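Local atomic coordinates of sphingomyelinase-c (Listeria ivanovii, PDB entry 1ZWX), a protein that belongs to the DNase I-like endonuclease/exonuclease/phosphatase superfamily, whose fold packs two mixed beta-sheets face to face between outer helices. Residues F11-H16 with H260-K265; N47-L52 with V136-N141; R63-L68 with A104-W109. All coordinates share one frame; numbering follows the deposited sequence.

Interaction 1: F11-H16 with H260-K265; sequences FKITSH and HSWHNK
Trp262, the residue whose indole reaches Phe11 and Ile13, is flanked by the shortest polar bond within either segment, local to 260-265: Ser261 OG and His263 NE2 lie 2.6 Å apart, and either could be the donor. That bond joins the residues before and after the tryptophan. The indole itself is tied down at its N-H, because Trp262 NE1 is hydrogen-bonded to the carbonyl oxygen of Ile250. With CG anti to the backbone N (chi1 178°), the ring extends from strand 262-266 so that its six-membered part does the touching. Trp262 CZ3 comes within 3.9 Å of Phe11 O, which sits at the ring edge, near the indole plane. Next to it Trp262 CH2 meets Ile13 CD1 at 4.4 Å, an oblique approach. The same methyl, Ile13 CD1, also lies at the edge of the Phe11 ring and in its plane, 3.9 Å from Phe11 CE2, and thus bridges the two aromatic residues. Asn264 adds a local bond, its ND2 donating to His263 O over 2.8 Å. The N-H points almost straight at the oxygen (162°), yet the donor stands above the carbonyl plane, with a C=O...N angle of only 95°. Asn264 OD1 accepts from the N of Ile250, so Ile250 is gripped at its N and its O by Asn264 and Trp262 of the edge strand. Strand 294-298 separates 12-20 from 262-266 within one sheet, consistent with the 9.7 Å between Phe11 CA and Trp262 CA; Trp262 lies between the two sheets of the DNase I-like beta-sandwich, against Phe191 and strand 248-252.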
loop_
_atom_site.group_PDB
_atom_site.type_symbol
_atom_site.label_atom_id
_atom_site.label_comp_id
_atom_site.label_asym_id
_atom_site.label_seq_id
_atom_site.Cartn_x
_atom_site.Cartn_y
_atom_site.Cartn_z
ATOM N N PHE A 11 0.954 -13.862 -12.502
ATOM C CA PHE A 11 1.273 -12.500 -12.064
ATOM C C PHE A 11 1.086 -12.404 -10.574
ATOM O O PHE A 11 0.087 -12.887 -10.032
ATOM C CB PHE A 11 0.387 -11.471 -12.728
ATOM C CG PHE A 11 1.022 -10.112 -12.852
ATOM C CD1 PHE A 11 2.006 -9.880 -13.816
ATOM C CD2 PHE A 11 0.644 -9.053 -11.995
ATOM C CE1 PHE A 11 2.591 -8.630 -13.959
ATOM C CE2 PHE A 11 1.219 -7.790 -12.135
ATOM C CZ PHE A 11 2.207 -7.564 -13.099
ATOM N N LYS A 12 2.057 -11.760 -9.929
ATOM C CA LYS A 12 2.138 -11.724 -8.481
ATOM C C LYS A 12 2.541 -10.315 -8.014
ATOM O O LYS A 12 3.533 -9.746 -8.495
ATOM C CB LYS A 12 3.142 -12.757 -8.033
ATOM C CG LYS A 12 3.275 -12.929 -6.551
ATOM C CD LYS A 12 3.945 -14.242 -6.281
ATOM C CE LYS A 12 4.952 -14.102 -5.192
ATOM N NZ LYS A 12 5.979 -15.206 -5.266
ATOM N N ILE A 13 1.761 -9.772 -7.073
ATOM C CA ILE A 13 1.966 -8.413 -6.536
ATOM C C ILE A 13 1.996 -8.560 -5.021
ATOM O O ILE A 13 1.169 -9.273 -4.451
ATOM C CB ILE A 13 0.797 -7.469 -6.906
ATOM C CG1 ILE A 13 0.655 -7.355 -8.414
ATOM C CG2 ILE A 13 0.994 -6.046 -6.286
ATOM C CD1 ILE A 13 -0.616 -6.716 -8.840
ATOM N N THR A 14 2.961 -7.916 -4.372
ATOM C CA THR A 14 2.973 -7.873 -2.913
ATOM C C THR A 14 2.766 -6.407 -2.535
ATOM O O THR A 14 3.324 -5.513 -3.162
ATOM C CB THR A 14 4.282 -8.448 -2.310
ATOM O OG1 THR A 14 4.288 -9.864 -2.476
ATOM C CG2 THR A 14 4.389 -8.178 -0.802
ATOM N N SER A 15 1.887 -6.164 -1.566
ATOM C CA SER A 15 1.678 -4.805 -1.077
ATOM C C SER A 15 2.039 -4.802 0.422
ATOM O O SER A 15 1.627 -5.687 1.166
ATOM C CB SER A 15 0.218 -4.368 -1.296
ATOM O OG SER A 15 0.026 -3.037 -0.839
ATOM N N HIS A 16 2.846 -3.817 0.826
ATOM C CA HIS A 16 3.200 -3.674 2.216
ATOM C C HIS A 16 3.228 -2.232 2.620
ATOM O O HIS A 16 3.981 -1.396 2.067
ATOM C CB HIS A 16 4.555 -4.317 2.536
ATOM C CG HIS A 16 4.726 -4.629 3.986
ATOM N ND1 HIS A 16 5.950 -4.918 4.546
ATOM C CD2 HIS A 16 3.817 -4.713 4.991
ATOM C CE1 HIS A 16 5.787 -5.190 5.828
ATOM N NE2 HIS A 16 4.504 -5.064 6.124
ATOM N N HIS A 260 -8.732 -16.491 -14.016
ATOM C CA HIS A 260 -9.693 -17.517 -13.616
ATOM C C HIS A 260 -9.870 -17.462 -12.114
ATOM O O HIS A 260 -10.963 -17.667 -11.596
ATOM C CB HIS A 260 -9.184 -18.915 -14.008
ATOM C CG HIS A 260 -9.182 -19.174 -15.485
ATOM N ND1 HIS A 260 -9.917 -20.191 -16.061
ATOM C CD2 HIS A 260 -8.540 -18.551 -16.501
ATOM C CE1 HIS A 260 -9.726 -20.179 -17.369
ATOM N NE2 HIS A 260 -8.897 -19.193 -17.662
ATOM N N SER A 261 -8.787 -17.143 -11.417
ATOM C CA SER A 261 -8.737 -17.203 -9.983
ATOM C C SER A 261 -7.791 -16.075 -9.500
ATOM O O SER A 261 -6.657 -16.021 -9.946
ATOM C CB SER A 261 -8.165 -18.567 -9.622
ATOM O OG SER A 261 -8.391 -18.891 -8.280
ATOM N N TRP A 262 -8.262 -15.187 -8.626
ATOM C CA TRP A 262 -7.386 -14.180 -7.958
ATOM C C TRP A 262 -7.541 -14.262 -6.441
ATOM O O TRP A 262 -8.672 -14.342 -5.920
ATOM C CB TRP A 262 -7.713 -12.783 -8.445
ATOM C CG TRP A 262 -6.905 -11.704 -7.793
ATOM C CD1 TRP A 262 -7.347 -10.785 -6.872
ATOM C CD2 TRP A 262 -5.527 -11.397 -8.037
ATOM N NE1 TRP A 262 -6.338 -9.930 -6.541
ATOM C CE2 TRP A 262 -5.203 -10.275 -7.229
ATOM C CE3 TRP A 262 -4.532 -11.955 -8.863
ATOM C CZ2 TRP A 262 -3.921 -9.719 -7.202
ATOM C CZ3 TRP A 262 -3.268 -11.398 -8.854
ATOM C CH2 TRP A 262 -2.967 -10.288 -8.023
ATOM N N HIS A 263 -6.399 -14.299 -5.757
ATOM C CA HIS A 263 -6.312 -14.577 -4.326
ATOM C C HIS A 263 -5.506 -13.474 -3.649
ATOM O O HIS A 263 -4.734 -12.796 -4.320
ATOM C CB HIS A 263 -5.616 -15.916 -4.097
ATOM C CG HIS A 263 -6.329 -17.070 -4.739
ATOM N ND1 HIS A 263 -7.356 -17.747 -4.114
ATOM C CD2 HIS A 263 -6.212 -17.614 -5.971
ATOM C CE1 HIS A 263 -7.820 -18.682 -4.925
ATOM N NE2 HIS A 263 -7.144 -18.622 -6.057
ATOM N N ASN A 264 -5.722 -13.319 -2.337
ATOM C CA ASN A 264 -4.867 -12.542 -1.437
ATOM C C ASN A 264 -4.481 -13.458 -0.294
ATOM O O ASN A 264 -5.302 -14.228 0.166
ATOM C CB ASN A 264 -5.611 -11.339 -0.831
ATOM C CG ASN A 264 -5.680 -10.159 -1.752
ATOM O OD1 ASN A 264 -6.074 -9.058 -1.339
ATOM N ND2 ASN A 264 -5.320 -10.362 -3.022
ATOM N N LYS A 265 -3.242 -13.347 0.179
ATOM C CA LYS A 265 -2.779 -14.027 1.372
ATOM C C LYS A 265 -2.021 -13.021 2.245
ATOM O O LYS A 265 -1.133 -12.318 1.762
ATOM C CB LYS A 265 -1.831 -15.205 1.020
ATOM C CG LYS A 265 -1.351 -15.951 2.269
ATOM C CD LYS A 265 -0.866 -17.359 2.029
ATOM C CE LYS A 265 -0.926 -18.169 3.340
#

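Interaction 2: N47-L52 with V136-N141; sequences NDVVIL and VKIMKN
Asp48 has the most surface buried here, and its partner is the ammonium group of Lys140. The two form a salt bridge in which Lys140 NZ lies 3.0 Å from Asp48 OD1 and donates a hydrogen bond to it. The amine comes from above the carboxylate, 39° out of its plane, and leans toward one oxygen, as the longer 3.6 Å from Lys140 NZ to Asp48 OD2 indicates. Lys140 runs fully extended from CG to NZ, with CG anti to the backbone N (chi1 -177°), and this shape carries the charge across from its own strand. The two side chains cross at about a right angle, and Lys140 CE also passes 3.4 Å from Asp48 OD1, so part of the aliphatic chain packs against the same oxygen. Each carboxylate oxygen has a further donor: Trp109 NE1 bonds to OD1 and the backbone N of Lys12 to OD2. These three donors would be expected to favour the charged form of Asp48.

The strands belong to different sheets, 49-55 to one and 132-140 to the other, and the contact crosses the interior of the beta-sandwich that defines DNase I-like proteins. The CA atoms of Asp48 and Lys140 are 8.6 Å apart, a spacing bridged by side chains and not by backbone pairing. Deeper between the sheets lies Val49, whose methyl CG2 meets Ile138 CD1 at 4.3 Å. Here the CA atoms stand slightly further apart, 9.1 Å between Val49 CA and Ile138 CA. Val49 packs also on Val105 and Ser107 of strand 104-107, while Ile138 and Lys140 both rest on Trp109.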
loop_
_atom_site.group_PDB
_atom_site.type_symbol
_atom_site.label_atom_id
_atom_site.label_comp_id
_atom_site.label_asym_id
_atom_site.label_seq_id
_atom_site.Cartn_x
_atom_site.Cartn_y
_atom_site.Cartn_z
ATOM N N ASN A 47 8.400 -11.256 -6.826
ATOM C CA ASN A 47 7.163 -10.569 -7.216
ATOM C C ASN A 47 7.332 -9.979 -8.591
ATOM O O ASN A 47 8.444 -9.622 -8.961
ATOM C CB ASN A 47 6.843 -9.437 -6.195
ATOM C CG ASN A 47 6.539 -9.983 -4.812
ATOM O OD1 ASN A 47 7.353 -9.866 -3.862
ATOM N ND2 ASN A 47 5.396 -10.628 -4.682
ATOM N N ASP A 48 6.244 -9.793 -9.326
ATOM C CA ASP A 48 6.296 -8.975 -10.515
ATOM C C ASP A 48 6.352 -7.502 -10.171
ATOM O O ASP A 48 7.048 -6.721 -10.814
ATOM C CB ASP A 48 5.092 -9.295 -11.411
ATOM C CG ASP A 48 5.170 -10.712 -11.963
ATOM O OD1 ASP A 48 6.065 -10.962 -12.793
ATOM O OD2 ASP A 48 4.415 -11.577 -11.507
ATOM N N VAL A 49 5.578 -7.122 -9.144
ATOM C CA VAL A 49 5.361 -5.717 -8.788
ATOM C C VAL A 49 5.233 -5.669 -7.253
ATOM O O VAL A 49 4.697 -6.607 -6.615
ATOM C CB VAL A 49 4.062 -5.129 -9.477
ATOM C CG1 VAL A 49 3.696 -3.762 -8.894
ATOM C CG2 VAL A 49 4.241 -4.995 -11.004
ATOM N N VAL A 50 5.763 -4.606 -6.654
ATOM C CA VAL A 50 5.612 -4.408 -5.199
ATOM C C VAL A 50 5.030 -3.026 -4.984
ATOM O O VAL A 50 5.483 -2.040 -5.589
ATOM C CB VAL A 50 6.964 -4.496 -4.423
ATOM C CG1 VAL A 50 6.775 -4.021 -2.939
ATOM C CG2 VAL A 50 7.504 -5.929 -4.407
ATOM N N ILE A 51 4.001 -2.954 -4.137
ATOM C CA ILE A 51 3.360 -1.663 -3.804
ATOM C C ILE A 51 3.776 -1.320 -2.388
ATOM O O ILE A 51 3.657 -2.152 -1.513
ATOM C CB ILE A 51 1.808 -1.765 -3.845
ATOM C CG1 ILE A 51 1.338 -2.060 -5.280
ATOM C CG2 ILE A 51 1.162 -0.453 -3.251
ATOM C CD1 ILE A 51 -0.203 -2.386 -5.368
ATOM N N LEU A 52 4.304 -0.110 -2.182
ATOM C CA LEU A 52 4.680 0.313 -0.826
ATOM C C LEU A 52 3.749 1.417 -0.332
ATOM O O LEU A 52 3.328 2.245 -1.121
ATOM C CB LEU A 52 6.101 0.867 -0.836
ATOM C CG LEU A 52 7.163 -0.105 -1.338
ATOM C CD1 LEU A 52 8.494 0.644 -1.368
ATOM C CD2 LEU A 52 7.256 -1.337 -0.431
ATOM N N VAL A 136 0.874 2.856 -12.642
ATOM C CA VAL A 136 1.865 2.421 -13.632
ATOM C C VAL A 136 1.238 1.516 -14.698
ATOM O O VAL A 136 0.344 0.728 -14.401
ATOM C CB VAL A 136 3.110 1.719 -12.988
ATOM C CG1 VAL A 136 3.805 2.627 -11.994
ATOM C CG2 VAL A 136 2.787 0.378 -12.350
ATOM N N LYS A 137 1.750 1.621 -15.923
ATOM C CA LYS A 137 1.564 0.578 -16.938
ATOM C C LYS A 137 2.937 -0.126 -17.151
ATOM O O LYS A 137 3.890 0.531 -17.440
ATOM C CB LYS A 137 1.065 1.174 -18.251
ATOM C CG LYS A 137 0.804 0.049 -19.344
ATOM C CD LYS A 137 0.504 0.668 -20.724
ATOM C CE LYS A 137 0.105 -0.414 -21.793
ATOM N NZ LYS A 137 -0.135 0.318 -23.102
ATOM N N ILE A 138 3.020 -1.425 -16.887
ATOM C CA ILE A 138 4.248 -2.176 -17.108
ATOM C C ILE A 138 4.025 -3.109 -18.302
ATOM O O ILE A 138 2.884 -3.479 -18.608
ATOM C CB ILE A 138 4.705 -3.030 -15.868
ATOM C CG1 ILE A 138 3.691 -4.093 -15.494
ATOM C CG2 ILE A 138 4.991 -2.126 -14.600
ATOM C CD1 ILE A 138 4.315 -5.463 -15.301
ATOM N N MET A 139 5.129 -3.523 -18.923
ATOM C CA MET A 139 5.103 -4.578 -19.949
ATOM C C MET A 139 5.884 -5.769 -19.460
ATOM O O MET A 139 7.090 -5.651 -19.112
ATOM C CB MET A 139 5.690 -4.036 -21.250
ATOM C CG MET A 139 4.878 -2.925 -21.895
ATOM S SD MET A 139 3.259 -3.579 -22.478
ATOM C CE MET A 139 3.799 -4.783 -23.694
ATOM N N LYS A 140 5.206 -6.911 -19.418
ATOM C CA LYS A 140 5.826 -8.171 -19.089
ATOM C C LYS A 140 5.724 -9.096 -20.329
ATOM O O LYS A 140 4.640 -9.571 -20.666
ATOM C CB LYS A 140 5.153 -8.823 -17.887
ATOM C CG LYS A 140 5.804 -10.135 -17.425
ATOM C CD LYS A 140 4.999 -10.809 -16.325
ATOM C CE LYS A 140 5.582 -12.162 -15.918
ATOM N NZ LYS A 140 4.935 -12.861 -14.780
ATOM N N ASN A 141 6.856 -9.325 -20.989
ATOM C CA ASN A 141 6.934 -10.299 -22.089
ATOM C C ASN A 141 5.845 -10.061 -23.143
ATOM O O ASN A 141 5.150 -11.003 -23.534
ATOM C CB ASN A 141 6.886 -11.723 -21.535
ATOM C CG ASN A 141 8.042 -12.021 -20.558
ATOM O OD1 ASN A 141 9.133 -11.469 -20.691
ATOM N ND2 ASN A 141 7.784 -12.867 -19.555
#

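Interaction 3: R63-L68 with A104-W109; sequences RLLNNL and AVVSQW
Leu65 packs on Ala104 and Val106 where helix 58-67 lies against the outer side of a central sheet, the helix-on-sheet layering of the DNase I-like sandwich. The contact across the two segments is apolar, and its closest approaches are made by one methyl, Leu65 CD2. This atom lies 3.7 Å from Val106 CG1 and 4.1 Å from Ala104 CB, so it spans two residues that face the helix from the same side of strand 104-107. The intervening Val105 points its CB away. Leu65 reaches the strand because its CG lies beside the backbone N, anti to the carbonyl carbon (chi1 -72°); its side chain then passes that of Val106 at a slant. Leu68, three residues on, approaches more loosely, with CD1 4.5 Å from Val106 CG2. Leu52 of strand 49-55 and Val78 pack on Leu65 as well.

Backbone bonds hold the helical segment in shape: Asn67 N donates to Arg63 O at 2.8 Å, and Leu68 N reaches Leu65 O at 3.2 Å. Side-chain bonds then join the helix to its neighbour 31-39, through the Arg63 salt bridge to Asp36 and through Asn67 ND2, which bonds to Ala35 O and to Asp36.

Polar bonding on the strand side is local. Beyond its hydrogen bond to the carbonyl O of Asp48, the hydroxyl of Ser107 closes an ST turn: Trp109 N donates to Ser107 OG over 2.9 Å, with an N-H...O angle of 154°.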
loop_
_atom_site.group_PDB
_atom_site.type_symbol
_atom_site.label_atom_id
_atom_site.label_comp_id
_atom_site.label_asym_id
_atom_site.label_seq_id
_atom_site.Cartn_x
_atom_site.Cartn_y
_atom_site.Cartn_z
ATOM N N ARG A 63 16.436 4.841 1.277
ATOM C CA ARG A 63 17.164 3.613 1.510
ATOM C C ARG A 63 16.428 2.357 1.045
ATOM O O ARG A 63 17.025 1.474 0.364
ATOM C CB ARG A 63 17.603 3.467 2.972
ATOM C CG ARG A 63 18.362 2.158 3.193
ATOM C CD ARG A 63 18.787 1.973 4.609
ATOM N NE ARG A 63 19.969 2.772 4.889
ATOM C CZ ARG A 63 20.689 2.671 6.004
ATOM N NH1 ARG A 63 20.342 1.805 6.946
ATOM N NH2 ARG A 63 21.746 3.457 6.175
ATOM N N LEU A 64 15.162 2.222 1.427
ATOM C CA LEU A 64 14.396 1.033 1.063
ATOM C C LEU A 64 14.310 0.899 -0.466
ATOM O O LEU A 64 14.554 -0.178 -1.008
ATOM C CB LEU A 64 12.985 1.087 1.671
ATOM C CG LEU A 64 12.019 -0.004 1.226
ATOM C CD1 LEU A 64 12.535 -1.417 1.493
ATOM C CD2 LEU A 64 10.696 0.235 1.925
ATOM N N LEU A 65 13.963 1.983 -1.137
ATOM C CA LEU A 65 13.780 1.962 -2.579
ATOM C C LEU A 65 15.119 1.637 -3.248
ATOM O O LEU A 65 15.196 0.881 -4.205
ATOM C CB LEU A 65 13.245 3.305 -3.054
ATOM C CG LEU A 65 11.758 3.485 -2.639
ATOM C CD1 LEU A 65 11.369 4.896 -2.871
ATOM C CD2 LEU A 65 10.919 2.515 -3.466
ATOM N N ASN A 66 16.187 2.177 -2.683
ATOM C CA ASN A 66 17.526 1.821 -3.147
ATOM C C ASN A 66 17.931 0.372 -2.972
ATOM O O ASN A 66 18.460 -0.249 -3.913
ATOM C CB ASN A 66 18.555 2.771 -2.564
ATOM C CG ASN A 66 19.078 3.678 -3.597
ATOM O OD1 ASN A 66 18.569 4.780 -3.810
ATOM N ND2 ASN A 66 20.062 3.184 -4.332
ATOM N N ASN A 67 17.661 -0.171 -1.792
ATOM C CA ASN A 67 17.864 -1.575 -1.503
ATOM C C ASN A 67 17.084 -2.489 -2.443
ATOM O O ASN A 67 17.451 -3.658 -2.623
ATOM C CB ASN A 67 17.410 -1.913 -0.079
ATOM C CG ASN A 67 18.310 -1.311 1.008
ATOM O OD1 ASN A 67 19.374 -0.806 0.718
ATOM N ND2 ASN A 67 17.847 -1.352 2.272
ATOM N N LEU A 68 15.974 -1.972 -2.982
ATOM C CA LEU A 68 15.052 -2.790 -3.786
ATOM C C LEU A 68 15.388 -2.762 -5.275
ATOM O O LEU A 68 14.780 -3.502 -6.071
ATOM C CB LEU A 68 13.591 -2.321 -3.572
ATOM C CG LEU A 68 12.923 -2.729 -2.244
ATOM C CD1 LEU A 68 11.550 -2.079 -2.121
ATOM C CD2 LEU A 68 12.826 -4.252 -2.094
ATOM N N ALA A 104 4.757 4.220 -3.177
ATOM C CA ALA A 104 5.580 4.013 -4.372
ATOM C C ALA A 104 5.265 2.659 -4.978
ATOM O O ALA A 104 4.781 1.788 -4.301
ATOM C CB ALA A 104 7.136 4.110 -4.022
ATOM N N VAL A 105 5.568 2.488 -6.264
ATOM C CA VAL A 105 5.406 1.157 -6.904
ATOM C C VAL A 105 6.697 0.787 -7.612
ATOM O O VAL A 105 7.224 1.598 -8.330
ATOM C CB VAL A 105 4.267 1.161 -7.946
ATOM C CG1 VAL A 105 4.157 -0.195 -8.639
ATOM C CG2 VAL A 105 2.904 1.460 -7.256
ATOM N N VAL A 106 7.181 -0.422 -7.393
ATOM C CA VAL A 106 8.418 -0.883 -8.034
ATOM C C VAL A 106 8.133 -2.193 -8.782
ATOM O O VAL A 106 7.239 -2.976 -8.404
ATOM C CB VAL A 106 9.586 -1.039 -6.995
ATOM C CG1 VAL A 106 9.740 0.282 -6.177
ATOM C CG2 VAL A 106 9.419 -2.218 -6.093
ATOM N N SER A 107 8.897 -2.422 -9.857
ATOM C CA SER A 107 8.634 -3.550 -10.754
ATOM C C SER A 107 9.947 -4.164 -11.291
ATOM O O SER A 107 10.914 -3.450 -11.554
ATOM C CB SER A 107 7.800 -3.051 -11.941
ATOM O OG SER A 107 7.469 -4.134 -12.797
ATOM N N GLN A 108 9.968 -5.477 -11.449
ATOM C CA GLN A 108 11.042 -6.070 -12.259
ATOM C C GLN A 108 10.874 -5.830 -13.756
ATOM O O GLN A 108 11.815 -6.110 -14.518
ATOM C CB GLN A 108 11.232 -7.546 -11.963
ATOM C CG GLN A 108 10.083 -8.412 -12.241
ATOM C CD GLN A 108 10.457 -9.877 -12.178
ATOM O OE1 GLN A 108 9.921 -10.623 -11.360
ATOM N NE2 GLN A 108 11.388 -10.306 -13.054
ATOM N N TRP A 109 9.705 -5.297 -14.158
ATOM C CA TRP A 109 9.347 -5.054 -15.578
ATOM C C TRP A 109 9.352 -3.601 -15.948
ATOM O O TRP A 109 9.065 -2.730 -15.120
ATOM C CB TRP A 109 7.977 -5.697 -15.920
ATOM C CG TRP A 109 7.946 -7.096 -15.495
ATOM C CD1 TRP A 109 7.328 -7.602 -14.384
ATOM C CD2 TRP A 109 8.616 -8.196 -16.118
ATOM N NE1 TRP A 109 7.578 -8.935 -14.272
ATOM C CE2 TRP A 109 8.367 -9.331 -15.325
ATOM C CE3 TRP A 109 9.420 -8.326 -17.276
ATOM C CZ2 TRP A 109 8.857 -10.596 -15.649
ATOM C CZ3 TRP A 109 9.914 -9.585 -17.598
ATOM C CH2 TRP A 109 9.631 -10.704 -16.799
#

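The three contacts meet in one sheet, where strands 104-107, 49-55 and 12-20 lie side by side. Interactions 1 and 2, with centres about 12 Å apart, are joined by Ile51 N and Thr14 O at 2.8 Å. Interactions 2 and 3, about 10 Å between centres, share the next strand pair, with Val50 N and Val106 O also 2.8 Å apart. Interactions 1 and 3 do not touch: their nearest atoms are about 5 Å apart and their centres about 18 Å. Interaction 2 faces the second sheet, and interaction 3 faces helix 58-67 on the other side of the sheet. Along the chain the loops nest, 3 within 2 and 2 within 1.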